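Local coordinates for putative uncharacterized protein PH1404 (Pyrococcus horikoshii, PDB 3AF6), which is probably a zinc-dependent ribonuclease that terminates archaeal transcription by cutting nascent RNA as it leaves RNA polymerase, at residues K410-V415 and M441-Y446; F213-F218 and G247-I252; Y533-A538 and R575-K580. All blocks are in the same frame, centred on the assembly; numbering follows the deposited sequence.

Interaction 1. Residues K410-V415 and M441-Y446; sequences KRLIEV and MVLEEY
Ile413 lies beneath one face of the Tyr446 ring, where helices 405-420 and 435-447 cross in the beta-CASP domain. This is an alpha/beta unit whose central six-stranded sheet is parallel, and strand 425-429 of that sheet lies between the two helices in sequence. The local axes pass 11.2 Å apart with their directions 73° from each other, and the closest backbones are those of Ile413 and Leu443, CA to CA 8.3 Å. Everything between them is side chain, and no hydrogen bond joins the two segments.

The Ile413 side chain can be followed outward. CB itself stops short of the ring, and both of its branches go on to the same face. CG2, anti to the backbone N, runs under the phenol end and comes 3.5 Å from Tyr446 OH. CG1 is turned beside the backbone N (chi1 -69°) and lies deeper below the ring, 4.1 Å from Tyr446 CE1. The terminal CD1 rises again to make a CH-pi contact, 3.4 Å from the Tyr446 ring centroid and 18° off the normal, displaced toward the CD2-CE2 side. The isoleucine thus covers one face from the hydroxyl end to the CD2-CE2 side, with two methyls against it. Beyond the ring, the same Ile413 CD1 reaches Leu443 CD2 at 4.1 Å.

On the buried side Leu412, Val442 and Leu443 meet through their methyls. Leu412 also packs on Ile546 of strand 544-547, so helix 405-420 touches the sheet as well as helix 435-447. Further along helix 405-420, Ile416 touches Leu443 and His417 touches Tyr446, which continues the interface for another turn. Leu412 ends against two neighbours: its CD2 methyl is 4.2 Å from Leu443 CD2 and 4.3 Å from Val442 CG1.

Interaction 2. Residues F213-F218 and G247-I252; sequences FVLVDF and GLLDAI
OD2 of Asp250 accepts the backbone N-H of Phe213 at 2.8 Å, nearly straight at hydrogen (164°), with the donor lying almost on the line of the C-O bond. The other oxygen, OD1, makes a salt bridge to Arg180, so the carboxylate is held at both ends. This is the start of a parallel pairing in the metallo-beta-lactamase fold: strand 213-216 leads through helix 238-245 to the adjacent strand 251-253, a beta-alpha-beta crossover. Asp250 has CG beside its own backbone N (chi1 -69°), which puts the carboxylate on the flank facing Phe213. Its N-H completes a two-bond exchange with that residue by giving to Phe213 O at 2.8 Å, bent to 131° at hydrogen.

Regular pairing follows, Val214 opposite Ala251 and Leu215 opposite Ile252. Leu215 N donates to Ala251 O at 2.8 Å, and Ile253 carries the backbone bonding on to Leu215 and Asp217. Asp217 also links the pairing to the zinc site: its carboxylate bonds to His261 ND1 and Thr255 N, so Asp217, following Val216, probably helps to orient His261, a ligand of one zinc, from the second shell.

On the face that carries Leu215 and Ile252, Leu215 CB meets Ile252 CG1 at 3.9 Å, while Leu249 CD1 approaches Leu215 CB at 4.1 Å. Leu249 and Phe213 both also touch Val243 of helix 238-245. That helix ends in a Schellman motif, with Gly247 at positive phi, and the chain then turns into the second strand. Leu248, in this turn, brings its carbonyl to the edge of the Phe213 ring, near the ring plane, with Leu248 O 3.7 Å from Phe213 CD2. At the far end of the pairing a CA-H...O contact brings Ile252 CA 3.2 Å from Leu215 O.

Interaction 3. Residues Y533-A538 and R575-K580; sequences YFKQLA and RTEVIK
Ile579 overlaps the last turn of helix 529-537, its branched side chain lying against Phe534, Lys535 and Ala538. It belongs to strand 576-580, the second arm of a beta-hairpin whose first arm is strand 566-570, and the contact seats this hairpin on a helix of the beta-CASP region. The short axes of helix and strand make an angle of 68° and approach to 8.2 Å, so the helix end runs obliquely across the strand.

The two branches of Ile579 divide the work. CG2, anti to the backbone N, points into the buried side: it meets Ala538 CB at 3.4 Å and Phe534 CE2 at 4.2 Å, coming to the ring obliquely. CG1 lies beside the backbone N (chi1 -65°) and faces the outer flank, 4.1 Å from Lys535 CG. From there Lys535 stretches out fully extended and crosses Ile579 at a slant, with its ammonium heading for Glu577. The opposite charges stay beyond salt-bridge distance, Lys535 NZ to Glu577 OE1 being 4.2 Å, so any attraction at this more open margin is probably modest.

Phe534 is buried further by Ile567 on the partner arm and by Leu556 and Val560 of helix 556-561. Lys535 and Ile579 both touch Met569, also on that arm, so the helix packs against the two strands of the hairpin together. The helix finishes at the same place: Phe534 O takes two backbone donors, Leu537 N and Ala538 N. Ala538 has further backbone bonds to Asn582 and Met583, in the link between the hairpin and strand 584-587 at the edge of the parallel sheet. Its methyl also lies close to the backbone of the last residue of strand 576-580, with Ala538 CB 3.4 Å from Lys580 O.

How the interactions relate
From the N terminus the chain closes three separate loops in series, none inside or crossing another. Interaction 2 comes first and joins neighbouring parallel strands of a metallo-beta-lactamase sheet. Interaction 1 follows in the beta-CASP region, on the opposite side of the chain's centre, with 42 Å between the two centres; it brings together helices that precede and follow strand 425-429. Interaction 3 then ties a hairpin to the helix ahead of strand 544-547, a strand within its loop that also touches helix 405-420 of interaction 1. Interactions 1 and 3 therefore belong to one alpha/beta unit, though their nearest atoms remain about 12 Å apart.

Interaction 1. Residues K410-V415 and M441-Y446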
loop_
_atom_site.group_PDB
_atom_site.type_symbol
_atom_site.label_atom_id
_atom_site.label_comp_id
_atom_site.label_asym_id
_atom_site.label_seq_id
_atom_site.Cartn_x
_atom_site.Cartn_y
_atom_site.Cartn_z
ATOM N N LYS A 410 16.874 22.308 4.065
ATOM C CA LYS A 410 17.289 23.637 4.460
ATOM C C LYS A 410 16.397 24.725 3.887
ATOM O O LYS A 410 16.175 25.752 4.528
ATOM C CB LYS A 410 18.745 23.881 4.057
ATOM C CG LYS A 410 19.741 22.978 4.786
ATOM C CD LYS A 410 21.158 23.487 4.625
ATOM C CE LYS A 410 22.175 22.553 5.263
ATOM N NZ LYS A 410 23.541 23.148 5.199
ATOM N N ARG A 411 15.878 24.499 2.685
ATOM C CA ARG A 411 15.011 25.476 2.036
ATOM C C ARG A 411 13.653 25.498 2.744
ATOM O O ARG A 411 13.039 26.544 2.895
ATOM C CB ARG A 411 14.832 25.112 0.561
ATOM C CG ARG A 411 14.375 26.268 -0.313
ATOM C CD ARG A 411 15.542 26.943 -1.032
ATOM N NE ARG A 411 16.079 26.108 -2.105
ATOM C CZ ARG A 411 17.032 26.491 -2.953
ATOM N NH1 ARG A 411 17.569 27.703 -2.865
ATOM N NH2 ARG A 411 17.449 25.657 -3.898
ATOM N N LEU A 412 13.201 24.332 3.186
ATOM C CA LEU A 412 11.929 24.223 3.883
ATOM C C LEU A 412 11.946 25.011 5.195
ATOM O O LEU A 412 10.978 25.689 5.535
ATOM C CB LEU A 412 11.609 22.753 4.169
ATOM C CG LEU A 412 10.368 22.510 5.033
ATOM C CD1 LEU A 412 9.136 22.976 4.283
ATOM C CD2 LEU A 412 10.247 21.043 5.389
ATOM N N ILE A 413 13.043 24.901 5.937
ATOM C CA ILE A 413 13.192 25.607 7.206
ATOM C C ILE A 413 13.330 27.093 6.941
ATOM O O ILE A 413 12.862 27.926 7.717
ATOM C CB ILE A 413 14.442 25.139 7.962
ATOM C CG1 ILE A 413 14.248 23.705 8.439
ATOM C CG2 ILE A 413 14.714 26.051 9.125
ATOM C CD1 ILE A 413 12.989 23.514 9.266
ATOM N N GLU A 414 13.982 27.404 5.828
ATOM C CA GLU A 414 14.217 28.772 5.412
ATOM C C GLU A 414 12.892 29.476 5.162
ATOM O O GLU A 414 12.569 30.456 5.835
ATOM C CB GLU A 414 15.073 28.763 4.151
ATOM C CG GLU A 414 15.374 30.113 3.556
ATOM C CD GLU A 414 16.351 30.006 2.394
ATOM O OE1 GLU A 414 16.614 31.035 1.734
ATOM O OE2 GLU A 414 16.861 28.888 2.147
ATOM N N VAL A 415 12.119 28.961 4.207
ATOM C CA VAL A 415 10.821 29.536 3.857
ATOM C C VAL A 415 9.904 29.717 5.069
ATOM O O VAL A 415 9.203 30.724 5.176
ATOM C CB VAL A 415 10.098 28.665 2.793
ATOM C CG1 VAL A 415 8.645 29.113 2.634
ATOM C CG2 VAL A 415 10.827 28.782 1.464
ATOM N N MET A 441 8.823 13.900 9.727
ATOM C CA MET A 441 10.115 13.523 10.282
ATOM C C MET A 441 11.101 14.671 10.168
ATOM O O MET A 441 11.739 15.051 11.147
ATOM C CB MET A 441 10.661 12.295 9.569
ATOM C CG MET A 441 9.850 11.045 9.825
ATOM S SD MET A 441 9.767 10.628 11.574
ATOM C CE MET A 441 8.324 11.512 12.085
ATOM N N VAL A 442 11.219 15.239 8.978
ATOM C CA VAL A 442 12.128 16.351 8.802
ATOM C C VAL A 442 11.903 17.421 9.870
ATOM O O VAL A 442 12.862 17.894 10.466
ATOM C CB VAL A 442 11.989 16.985 7.409
ATOM C CG1 VAL A 442 12.837 18.234 7.324
ATOM C CG2 VAL A 442 12.431 15.997 6.355
ATOM N N LEU A 443 10.654 17.795 10.130
ATOM C CA LEU A 443 10.387 18.820 11.140
ATOM C C LEU A 443 10.548 18.322 12.576
ATOM O O LEU A 443 10.829 19.106 13.481
ATOM C CB LEU A 443 8.978 19.390 10.966
ATOM C CG LEU A 443 8.674 20.132 9.665
ATOM C CD1 LEU A 443 7.194 20.488 9.628
ATOM C CD2 LEU A 443 9.527 21.369 9.551
ATOM N N GLU A 444 10.376 17.018 12.778
ATOM C CA GLU A 444 10.487 16.420 14.107
ATOM C C GLU A 444 11.944 16.308 14.577
ATOM O O GLU A 444 12.223 16.404 15.770
ATOM C CB GLU A 444 9.809 15.048 14.109
ATOM C CG GLU A 444 9.537 14.461 15.490
ATOM C CD GLU A 444 10.782 13.902 16.161
ATOM O OE1 GLU A 444 11.494 13.091 15.527
ATOM O OE2 GLU A 444 11.039 14.264 17.330
ATOM N N GLU A 445 12.874 16.097 13.649
ATOM C CA GLU A 445 14.275 16.022 14.035
ATOM C C GLU A 445 14.745 17.449 14.207
ATOM O O GLU A 445 15.627 17.741 15.012
ATOM C CB GLU A 445 15.128 15.340 12.963
ATOM C CG GLU A 445 16.630 15.355 13.286
ATOM C CD GLU A 445 17.432 14.392 12.430
ATOM O OE1 GLU A 445 17.520 14.613 11.203
ATOM O OE2 GLU A 445 17.974 13.409 12.985
ATOM N N TYR A 446 14.145 18.340 13.437
ATOM C CA TYR A 446 14.500 19.740 13.506
ATOM C C TYR A 446 13.909 20.330 14.774
ATOM O O TYR A 446 14.376 21.352 15.273
ATOM C CB TYR A 446 13.954 20.468 12.285
ATOM C CG TYR A 446 14.148 21.953 12.339
ATOM C CD1 TYR A 446 15.419 22.513 12.263
ATOM C CD2 TYR A 446 13.057 22.802 12.494
ATOM C CE1 TYR A 446 15.603 23.893 12.344
ATOM C CE2 TYR A 446 13.223 24.182 12.575
ATOM C CZ TYR A 446 14.496 24.724 12.504
ATOM O OH TYR A 446 14.656 26.091 12.626
#

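Interaction 2. Residues F213-F218 and G247-I252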
loop_
_atom_site.group_PDB
_atom_site.type_symbol
_atom_site.label_atom_id
_atom_site.label_comp_id
_atom_site.label_asym_id
_atom_site.label_seq_id
_atom_site.Cartn_x
_atom_site.Cartn_y
_atom_site.Cartn_z
ATOM N N PHE A 213 -4.743 -14.811 -15.883
ATOM C CA PHE A 213 -4.875 -13.375 -15.978
ATOM C C PHE A 213 -4.721 -12.753 -14.595
ATOM O O PHE A 213 -5.339 -13.198 -13.615
ATOM C CB PHE A 213 -6.245 -13.003 -16.552
ATOM C CG PHE A 213 -6.409 -13.362 -17.990
ATOM C CD1 PHE A 213 -5.706 -12.673 -18.975
ATOM C CD2 PHE A 213 -7.280 -14.382 -18.372
ATOM C CE1 PHE A 213 -5.869 -12.991 -20.327
ATOM C CE2 PHE A 213 -7.454 -14.707 -19.715
ATOM C CZ PHE A 213 -6.744 -14.008 -20.699
ATOM N N VAL A 214 -3.875 -11.736 -14.518
ATOM C CA VAL A 214 -3.672 -11.020 -13.276
ATOM C C VAL A 214 -3.624 -9.531 -13.593
ATOM O O VAL A 214 -3.087 -9.105 -14.625
ATOM C CB VAL A 214 -2.359 -11.428 -12.552
ATOM C CG1 VAL A 214 -2.378 -12.906 -12.214
ATOM C CG2 VAL A 214 -1.174 -11.084 -13.407
ATOM N N LEU A 215 -4.203 -8.745 -12.697
ATOM C CA LEU A 215 -4.232 -7.309 -12.857
ATOM C C LEU A 215 -3.238 -6.697 -11.884
ATOM O O LEU A 215 -3.303 -6.961 -10.680
ATOM C CB LEU A 215 -5.644 -6.799 -12.566
ATOM C CG LEU A 215 -6.026 -5.363 -12.937
ATOM C CD1 LEU A 215 -5.618 -5.072 -14.374
ATOM C CD2 LEU A 215 -7.543 -5.185 -12.762
ATOM N N VAL A 216 -2.296 -5.912 -12.394
ATOM C CA VAL A 216 -1.342 -5.253 -11.507
ATOM C C VAL A 216 -1.786 -3.809 -11.400
ATOM O O VAL A 216 -1.678 -3.038 -12.347
ATOM C CB VAL A 216 0.097 -5.325 -12.038
ATOM C CG1 VAL A 216 1.027 -4.528 -11.130
ATOM C CG2 VAL A 216 0.540 -6.775 -12.085
ATOM N N ASP A 217 -2.292 -3.470 -10.222
ATOM C CA ASP A 217 -2.833 -2.155 -9.916
ATOM C C ASP A 217 -4.117 -1.888 -10.691
ATOM O O ASP A 217 -4.417 -2.549 -11.692
ATOM C CB ASP A 217 -1.811 -1.044 -10.175
ATOM C CG ASP A 217 -0.710 -1.011 -9.116
ATOM O OD1 ASP A 217 -0.903 -1.624 -8.034
ATOM O OD2 ASP A 217 0.337 -0.367 -9.356
ATOM N N PHE A 218 -4.893 -0.941 -10.182
ATOM C CA PHE A 218 -6.149 -0.538 -10.790
ATOM C C PHE A 218 -6.476 0.796 -10.142
ATOM O O PHE A 218 -7.274 0.883 -9.201
ATOM C CB PHE A 218 -7.246 -1.546 -10.489
ATOM C CG PHE A 218 -8.367 -1.531 -11.491
ATOM C CD1 PHE A 218 -8.127 -1.873 -12.823
ATOM C CD2 PHE A 218 -9.656 -1.175 -11.113
ATOM C CE1 PHE A 218 -9.152 -1.858 -13.756
ATOM C CE2 PHE A 218 -10.694 -1.157 -12.046
ATOM C CZ PHE A 218 -10.446 -1.497 -13.364
ATOM N N GLY A 247 -15.284 -14.109 -15.892
ATOM C CA GLY A 247 -14.779 -14.424 -14.569
ATOM C C GLY A 247 -13.439 -15.136 -14.625
ATOM O O GLY A 247 -13.216 -16.102 -13.899
ATOM N N LEU A 248 -12.543 -14.661 -15.487
ATOM C CA LEU A 248 -11.222 -15.274 -15.634
ATOM C C LEU A 248 -10.061 -14.555 -14.930
ATOM O O LEU A 248 -8.910 -14.948 -15.087
ATOM C CB LEU A 248 -10.880 -15.419 -17.115
ATOM C CG LEU A 248 -11.784 -16.360 -17.908
ATOM C CD1 LEU A 248 -11.372 -16.340 -19.380
ATOM C CD2 LEU A 248 -11.690 -17.766 -17.331
ATOM N N LEU A 249 -10.352 -13.520 -14.153
ATOM C CA LEU A 249 -9.301 -12.792 -13.461
ATOM C C LEU A 249 -8.840 -13.554 -12.222
ATOM O O LEU A 249 -9.531 -13.586 -11.204
ATOM C CB LEU A 249 -9.792 -11.398 -13.066
ATOM C CG LEU A 249 -8.698 -10.458 -12.554
ATOM C CD1 LEU A 249 -7.657 -10.250 -13.634
ATOM C CD2 LEU A 249 -9.304 -9.121 -12.144
ATOM N N ASP A 250 -7.665 -14.170 -12.322
ATOM C CA ASP A 250 -7.087 -14.949 -11.230
ATOM C C ASP A 250 -6.784 -14.092 -10.020
ATOM O O ASP A 250 -6.981 -14.516 -8.888
ATOM C CB ASP A 250 -5.781 -15.608 -11.675
ATOM C CG ASP A 250 -5.992 -16.703 -12.696
ATOM O OD1 ASP A 250 -6.404 -17.816 -12.302
ATOM O OD2 ASP A 250 -5.740 -16.450 -13.895
ATOM N N ALA A 251 -6.297 -12.882 -10.256
ATOM C CA ALA A 251 -5.942 -12.025 -9.146
ATOM C C ALA A 251 -5.604 -10.598 -9.511
ATOM O O ALA A 251 -5.292 -10.286 -10.656
ATOM C CB ALA A 251 -4.762 -12.636 -8.407
ATOM N N ILE A 252 -5.671 -9.736 -8.500
ATOM C CA ILE A 252 -5.309 -8.332 -8.636
ATOM C C ILE A 252 -4.170 -8.114 -7.627
ATOM O O ILE A 252 -4.192 -8.663 -6.531
ATOM C CB ILE A 252 -6.488 -7.395 -8.291
ATOM C CG1 ILE A 252 -7.638 -7.612 -9.283
ATOM C CG2 ILE A 252 -6.025 -5.947 -8.345
ATOM C CD1 ILE A 252 -8.895 -6.776 -9.006
#

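Interaction 3. Residues Y533-A538 and R575-K580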
loop_
_atom_site.group_PDB
_atom_site.type_symbol
_atom_site.label_atom_id
_atom_site.label_comp_id
_atom_site.label_asym_id
_atom_site.label_seq_id
_atom_site.Cartn_x
_atom_site.Cartn_y
_atom_site.Cartn_z
ATOM N N TYR A 533 -7.983 25.650 3.151
ATOM C CA TYR A 533 -6.861 26.473 3.593
ATOM C C TYR A 533 -6.394 27.289 2.406
ATOM O O TYR A 533 -6.267 28.509 2.498
ATOM C CB TYR A 533 -5.703 25.602 4.087
ATOM C CG TYR A 533 -5.977 24.859 5.371
ATOM C CD1 TYR A 533 -6.130 25.542 6.575
ATOM C CD2 TYR A 533 -6.096 23.471 5.382
ATOM C CE1 TYR A 533 -6.397 24.860 7.760
ATOM C CE2 TYR A 533 -6.367 22.777 6.561
ATOM C CZ TYR A 533 -6.516 23.479 7.744
ATOM O OH TYR A 533 -6.799 22.803 8.909
ATOM N N PHE A 534 -6.150 26.616 1.283
ATOM C CA PHE A 534 -5.692 27.309 0.082
ATOM C C PHE A 534 -6.560 28.521 -0.218
ATOM O O PHE A 534 -6.079 29.656 -0.198
ATOM C CB PHE A 534 -5.703 26.387 -1.136
ATOM C CG PHE A 534 -5.447 27.109 -2.433
ATOM C CD1 PHE A 534 -4.199 27.654 -2.707
ATOM C CD2 PHE A 534 -6.471 27.279 -3.365
ATOM C CE1 PHE A 534 -3.968 28.365 -3.887
ATOM C CE2 PHE A 534 -6.253 27.988 -4.547
ATOM C CZ PHE A 534 -4.995 28.533 -4.809
ATOM N N LYS A 535 -7.837 28.263 -0.499
ATOM C CA LYS A 535 -8.801 29.317 -0.804
ATOM C C LYS A 535 -8.690 30.487 0.163
ATOM O O LYS A 535 -8.601 31.644 -0.252
ATOM C CB LYS A 535 -10.234 28.776 -0.724
ATOM C CG LYS A 535 -10.688 27.923 -1.892
ATOM C CD LYS A 535 -12.137 27.499 -1.688
ATOM C CE LYS A 535 -12.680 26.740 -2.890
ATOM N NZ LYS A 535 -14.101 26.325 -2.701
ATOM N N GLN A 536 -8.691 30.178 1.457
ATOM C CA GLN A 536 -8.638 31.213 2.470
ATOM C C GLN A 536 -7.306 31.900 2.711
ATOM O O GLN A 536 -7.277 32.998 3.264
ATOM C CB GLN A 536 -9.178 30.669 3.788
ATOM C CG GLN A 536 -10.661 30.368 3.734
ATOM C CD GLN A 536 -11.296 30.342 5.105
ATOM O OE1 GLN A 536 -11.181 31.303 5.867
ATOM N NE2 GLN A 536 -11.980 29.247 5.427
ATOM N N LEU A 537 -6.201 31.284 2.306
ATOM C CA LEU A 537 -4.908 31.916 2.529
ATOM C C LEU A 537 -4.381 32.631 1.285
ATOM O O LEU A 537 -3.677 33.632 1.388
ATOM C CB LEU A 537 -3.891 30.875 3.010
ATOM C CG LEU A 537 -4.247 30.105 4.290
ATOM C CD1 LEU A 537 -3.140 29.134 4.625
ATOM C CD2 LEU A 537 -4.451 31.066 5.446
ATOM N N ALA A 538 -4.752 32.128 0.113
ATOM C CA ALA A 538 -4.297 32.683 -1.161
ATOM C C ALA A 538 -4.130 34.205 -1.244
ATOM O O ALA A 538 -3.083 34.697 -1.661
ATOM C CB ALA A 538 -5.214 32.202 -2.289
ATOM N N ARG A 575 -22.323 28.635 -9.364
ATOM C CA ARG A 575 -21.601 29.883 -9.593
ATOM C C ARG A 575 -20.104 29.723 -9.320
ATOM O O ARG A 575 -19.708 29.178 -8.289
ATOM C CB ARG A 575 -22.174 31.018 -8.743
ATOM C CG ARG A 575 -22.072 30.836 -7.241
ATOM C CD ARG A 575 -22.442 32.144 -6.556
ATOM N NE ARG A 575 -23.620 32.756 -7.176
ATOM C CZ ARG A 575 -24.109 33.950 -6.850
ATOM N NH1 ARG A 575 -23.524 34.676 -5.901
ATOM N NH2 ARG A 575 -25.179 34.428 -7.481
ATOM N N THR A 576 -19.277 30.201 -10.246
ATOM C CA THR A 576 -17.830 30.088 -10.099
ATOM C C THR A 576 -17.243 31.151 -9.179
ATOM O O THR A 576 -17.801 32.235 -9.005
ATOM C CB THR A 576 -17.105 30.196 -11.460
ATOM O OG1 THR A 576 -16.781 31.566 -11.721
ATOM C CG2 THR A 576 -17.994 29.670 -12.587
ATOM N N GLU A 577 -16.100 30.824 -8.596
ATOM C CA GLU A 577 -15.401 31.721 -7.690
ATOM C C GLU A 577 -14.009 31.959 -8.267
ATOM O O GLU A 577 -13.431 31.079 -8.906
ATOM C CB GLU A 577 -15.279 31.070 -6.312
ATOM C CG GLU A 577 -15.222 32.049 -5.150
ATOM C CD GLU A 577 -14.822 31.379 -3.840
ATOM O OE1 GLU A 577 -15.326 30.263 -3.550
ATOM O OE2 GLU A 577 -14.006 31.978 -3.099
ATOM N N VAL A 578 -13.475 33.152 -8.051
ATOM C CA VAL A 578 -12.145 33.474 -8.544
ATOM C C VAL A 578 -11.213 33.750 -7.375
ATOM O O VAL A 578 -11.222 34.846 -6.813
ATOM C CB VAL A 578 -12.183 34.700 -9.465
ATOM C CG1 VAL A 578 -12.804 34.323 -10.791
ATOM C CG2 VAL A 578 -12.998 35.809 -8.812
ATOM N N ILE A 579 -10.423 32.749 -6.998
ATOM C CA ILE A 579 -9.491 32.908 -5.888
ATOM C C ILE A 579 -8.295 33.722 -6.346
ATOM O O ILE A 579 -7.662 33.408 -7.355
ATOM C CB ILE A 579 -8.976 31.553 -5.346
ATOM C CG1 ILE A 579 -10.120 30.746 -4.741
ATOM C CG2 ILE A 579 -7.938 31.790 -4.272
ATOM C CD1 ILE A 579 -11.104 30.235 -5.756
ATOM N N LYS A 580 -7.997 34.776 -5.598
ATOM C CA LYS A 580 -6.875 35.650 -5.908
ATOM C C LYS A 580 -5.626 35.100 -5.204
ATOM O O LYS A 580 -5.530 35.153 -3.978
ATOM C CB LYS A 580 -7.198 37.066 -5.421
ATOM C CG LYS A 580 -6.199 38.137 -5.822
ATOM C CD LYS A 580 -6.547 39.470 -5.156
ATOM C CE LYS A 580 -5.561 40.571 -5.533
ATOM N NZ LYS A 580 -5.749 41.797 -4.701
#